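Local coordinates for protein diacylglycerol lipase (Aspergillus oryzae, PDB 5XK2) that probably hydrolyses ester bonds of mono- and diacylglycerols as a fungal class 3 lipase of the alpha/beta-hydrolase superfamily, at residues A26-P31 against V85-G90. Numbering follows the deposited sequence.
Sequences AATYCP and VVAFRG
Thr-28 sits over the end of strand 83-89, its two branches divided between two strand residues. Thr-28 CG2 meets CB of Ala-87 at 3.4 Å, tighter than a usual methyl-methyl contact, while Thr-28 OG1 lies 3.5 Å from CB of Arg-89. With chi1 at 67°, OG1 is tucked between the backbone N and the carbonyl carbon, where it hydrogen-bonds back to Ala-25 O in the last turn of helix 14-27. The carbonyl of Thr-28 fares differently: its O is 3.4 Å from CB of Arg-89 and has no hydrogen-bonding partner in the model although it is buried.

Beside this, the Arg-89 chain passes over one face of the Tyr-29 ring. Arg-89 CG stands 4.1 Å from the centroid of the Tyr-29 ring and 24° off the normal, a CH-pi contact displaced toward the rim. The chain then bends at chi2 and chi3, which turns Arg-89 NE back onto Gly-90 O in a nearly straight hydrogen bond (2.8 Å, 165°); NH2 is held by Asp-70 O, and Tyr-34 adds a cation-pi contact.

No direct hydrogen bond joins the segments; water fills that role. One molecule donates to both Thr-28 OG1 and Phe-88 O, 2.7 Å from the latter, and a second accepts from Gly-90 N and lies 3.2 Å from Tyr-29 OH. That hydroxyl also bonds His-152 ND1, and the Tyr-29 side chain touches Ser-153, the presumed nucleophile.

Farther out, a type I turn from Ala-27 to Cys-30 carries the chain off the helix, and the Cys-30 to Cys-278 disulfide ties it to the C-terminal region. The contact thus packs the N-terminal helix's exit against strand 83-89, an interior strand of the alpha/beta-hydrolase sheet beside strand 146-152, next to the probable nucleophile elbow of a class 3 lipase.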
ATOM      1  N   ALA A  26      -9.713   9.993  12.962  1.00  9.53           N
ATOM      2  CA  ALA A  26      -9.715   8.571  13.307  1.00 10.35           C
ATOM      3  C   ALA A  26     -11.101   7.963  13.093  1.00 11.44           C
ATOM      4  O   ALA A  26     -11.238   6.846  12.594  1.00 12.09           O
ATOM      5  CB  ALA A  26      -9.272   8.371  14.759  1.00 12.51           C
ATOM      6  N   ALA A  27     -12.134   8.716  13.459  1.00  9.42           N
ATOM      7  CA  ALA A  27     -13.496   8.236  13.344  1.00  8.80           C
ATOM      8  C   ALA A  27     -13.926   7.979  11.886  1.00 10.00           C
ATOM      9  O   ALA A  27     -14.814   7.161  11.655  1.00 11.56           O
ATOM     10  CB  ALA A  27     -14.448   9.228  14.021  1.00 11.83           C
ATOM     11  N   THR A  28     -13.286   8.651  10.915  1.00 10.55           N
ATOM     12  CA  THR A  28     -13.662   8.458   9.508  1.00 11.45           C
ATOM     13  C   THR A  28     -13.251   7.104   8.967  1.00 12.49           C
ATOM     14  O   THR A  28     -13.706   6.714   7.901  1.00 12.97           O
ATOM     15  CB  THR A  28     -13.048   9.513   8.561  1.00 11.87           C
ATOM     16  OG1 THR A  28     -11.623   9.356   8.507  1.00 14.66           O
ATOM     17  CG2 THR A  28     -13.415  10.906   9.024  1.00 14.36           C
ATOM     18  N   TYR A  29     -12.378   6.394   9.686  1.00 10.86           N
ATOM     19  CA  TYR A  29     -11.985   5.041   9.262  1.00 11.18           C
ATOM     20  C   TYR A  29     -12.968   3.957   9.712  1.00 13.15           C
ATOM     21  O   TYR A  29     -12.926   2.842   9.200  1.00 14.74           O
ATOM     22  CB  TYR A  29     -10.603   4.690   9.789  1.00 11.00           C
ATOM     23  CG  TYR A  29      -9.496   5.439   9.096  1.00 11.26           C
ATOM     24  CD1 TYR A  29      -8.984   4.990   7.896  1.00 12.67           C
ATOM     25  CD2 TYR A  29      -8.956   6.592   9.653  1.00 11.06           C
ATOM     26  CE1 TYR A  29      -7.944   5.671   7.253  1.00 12.90           C
ATOM     27  CE2 TYR A  29      -7.916   7.278   9.028  1.00 11.29           C
ATOM     28  CZ  TYR A  29      -7.417   6.812   7.833  1.00 12.88           C
ATOM     29  OH  TYR A  29      -6.389   7.496   7.223  1.00 15.44           O
ATOM     30  N   CYS A  30     -13.844   4.286  10.659  1.00 12.97           N
ATOM     31  CA  CYS A  30     -14.810   3.310  11.196  1.00 12.67           C
ATOM     32  C   CYS A  30     -16.004   3.210  10.273  1.00 12.50           C
ATOM     33  O   CYS A  30     -16.700   4.200  10.078  1.00 12.25           O
ATOM     34  CB  CYS A  30     -15.298   3.736  12.573  1.00 11.89           C
ATOM     35  SG  CYS A  30     -14.023   4.174  13.761  1.00 21.36           S
ATOM     36  N   PRO A  31     -16.268   2.021   9.721  1.00 14.35           N
ATOM     37  CA  PRO A  31     -17.380   1.918   8.769  1.00 17.91           C
ATOM     38  C   PRO A  31     -18.716   2.389   9.350  1.00 16.70           C
ATOM     39  O   PRO A  31     -19.489   3.027   8.635  1.00 17.62           O
ATOM     40  CB  PRO A  31     -17.411   0.423   8.433  1.00 22.35           C
ATOM     41  CG  PRO A  31     -15.969   0.000   8.622  1.00 22.39           C
ATOM     42  CD  PRO A  31     -15.516   0.758   9.837  1.00 16.41           C
ATOM     43  N   VAL A  85     -18.285  19.609  12.304  1.00  8.46           N
ATOM     44  CA  VAL A  85     -17.091  18.944  11.816  1.00  8.25           C
ATOM     45  C   VAL A  85     -17.370  18.256  10.488  1.00  9.88           C
ATOM     46  O   VAL A  85     -18.294  17.453  10.391  1.00 10.82           O
ATOM     47  CB  VAL A  85     -16.600  17.902  12.836  1.00 10.92           C
ATOM     48  CG1 VAL A  85     -15.339  17.237  12.325  1.00 12.21           C
ATOM     49  CG2 VAL A  85     -16.363  18.561  14.193  1.00 13.41           C
ATOM     50  N   VAL A  86     -16.579  18.581   9.473  1.00  8.25           N
ATOM     51  CA  VAL A  86     -16.632  17.917   8.182  1.00  7.26           C
ATOM     52  C   VAL A  86     -15.366  17.070   8.093  1.00  9.90           C
ATOM     53  O   VAL A  86     -14.267  17.615   8.046  1.00  9.06           O
ATOM     54  CB  VAL A  86     -16.686  18.937   7.015  1.00  8.80           C
ATOM     55  CG1 VAL A  86     -16.800  18.202   5.673  1.00  9.62           C
ATOM     56  CG2 VAL A  86     -17.847  19.921   7.214  1.00 11.43           C
ATOM     57  N   ALA A  87     -15.511  15.749   8.087  1.00  9.10           N
ATOM     58  CA  ALA A  87     -14.349  14.885   8.190  1.00  7.76           C
ATOM     59  C   ALA A  87     -14.292  13.939   7.007  1.00  8.74           C
ATOM     60  O   ALA A  87     -15.320  13.382   6.599  1.00 10.37           O
ATOM     61  CB  ALA A  87     -14.393  14.102   9.507  1.00 11.61           C
ATOM     62  N   PHE A  88     -13.093  13.735   6.469  1.00  8.04           N
ATOM     63  CA  PHE A  88     -12.907  12.893   5.285  1.00  9.37           C
ATOM     64  C   PHE A  88     -11.939  11.742   5.492  1.00 10.03           C
ATOM     65  O   PHE A  88     -10.879  11.919   6.089  1.00 11.18           O
ATOM     66  CB  PHE A  88     -12.356  13.696   4.108  1.00  9.58           C
ATOM     67  CG  PHE A  88     -13.203  14.839   3.687  1.00  9.25           C
ATOM     68  CD1 PHE A  88     -14.198  14.676   2.713  1.00 12.54           C
ATOM     69  CD2 PHE A  88     -12.978  16.103   4.211  1.00 11.04           C
ATOM     70  CE1 PHE A  88     -14.956  15.764   2.298  1.00 12.67           C
ATOM     71  CE2 PHE A  88     -13.751  17.198   3.813  1.00 11.60           C
ATOM     72  CZ  PHE A  88     -14.744  17.021   2.844  1.00  9.97           C
ATOM     73  N   ARG A  89     -12.299  10.602   4.908  1.00 10.00           N
ATOM     74  CA  ARG A  89     -11.409   9.467   4.727  1.00 11.80           C
ATOM     75  C   ARG A  89     -11.172   9.337   3.233  1.00 11.63           C
ATOM     76  O   ARG A  89     -12.129   9.304   2.445  1.00 13.81           O
ATOM     77  CB  ARG A  89     -12.025   8.170   5.268  1.00 12.43           C
ATOM     78  CG  ARG A  89     -11.028   7.031   5.385  1.00 14.70           C
ATOM     79  CD  ARG A  89     -11.669   5.695   5.005  1.00 16.06           C
ATOM     80  NE  ARG A  89     -11.868   5.674   3.555  1.00 16.70           N
ATOM     81  CZ  ARG A  89     -12.849   5.037   2.932  1.00 22.72           C
ATOM     82  NH1 ARG A  89     -13.743   4.333   3.623  1.00 22.85           N
ATOM     83  NH2 ARG A  89     -12.936   5.107   1.609  1.00 23.59           N
ATOM     84  N   GLY A  90      -9.909   9.268   2.835  1.00 11.25           N
ATOM     85  CA  GLY A  90      -9.608   9.032   1.437  1.00 13.41           C
ATOM     86  C   GLY A  90      -9.414   7.546   1.190  1.00 16.85           C
ATOM     87  O   GLY A  90      -9.764   6.703   2.018  1.00 16.31           O
TER
HETATM   88  O   HOH W   1      -9.117  10.520   7.597  1.00 13.32           O
HETATM   89  O   HOH W   2      -7.771   8.794   4.696  1.00 12.04           O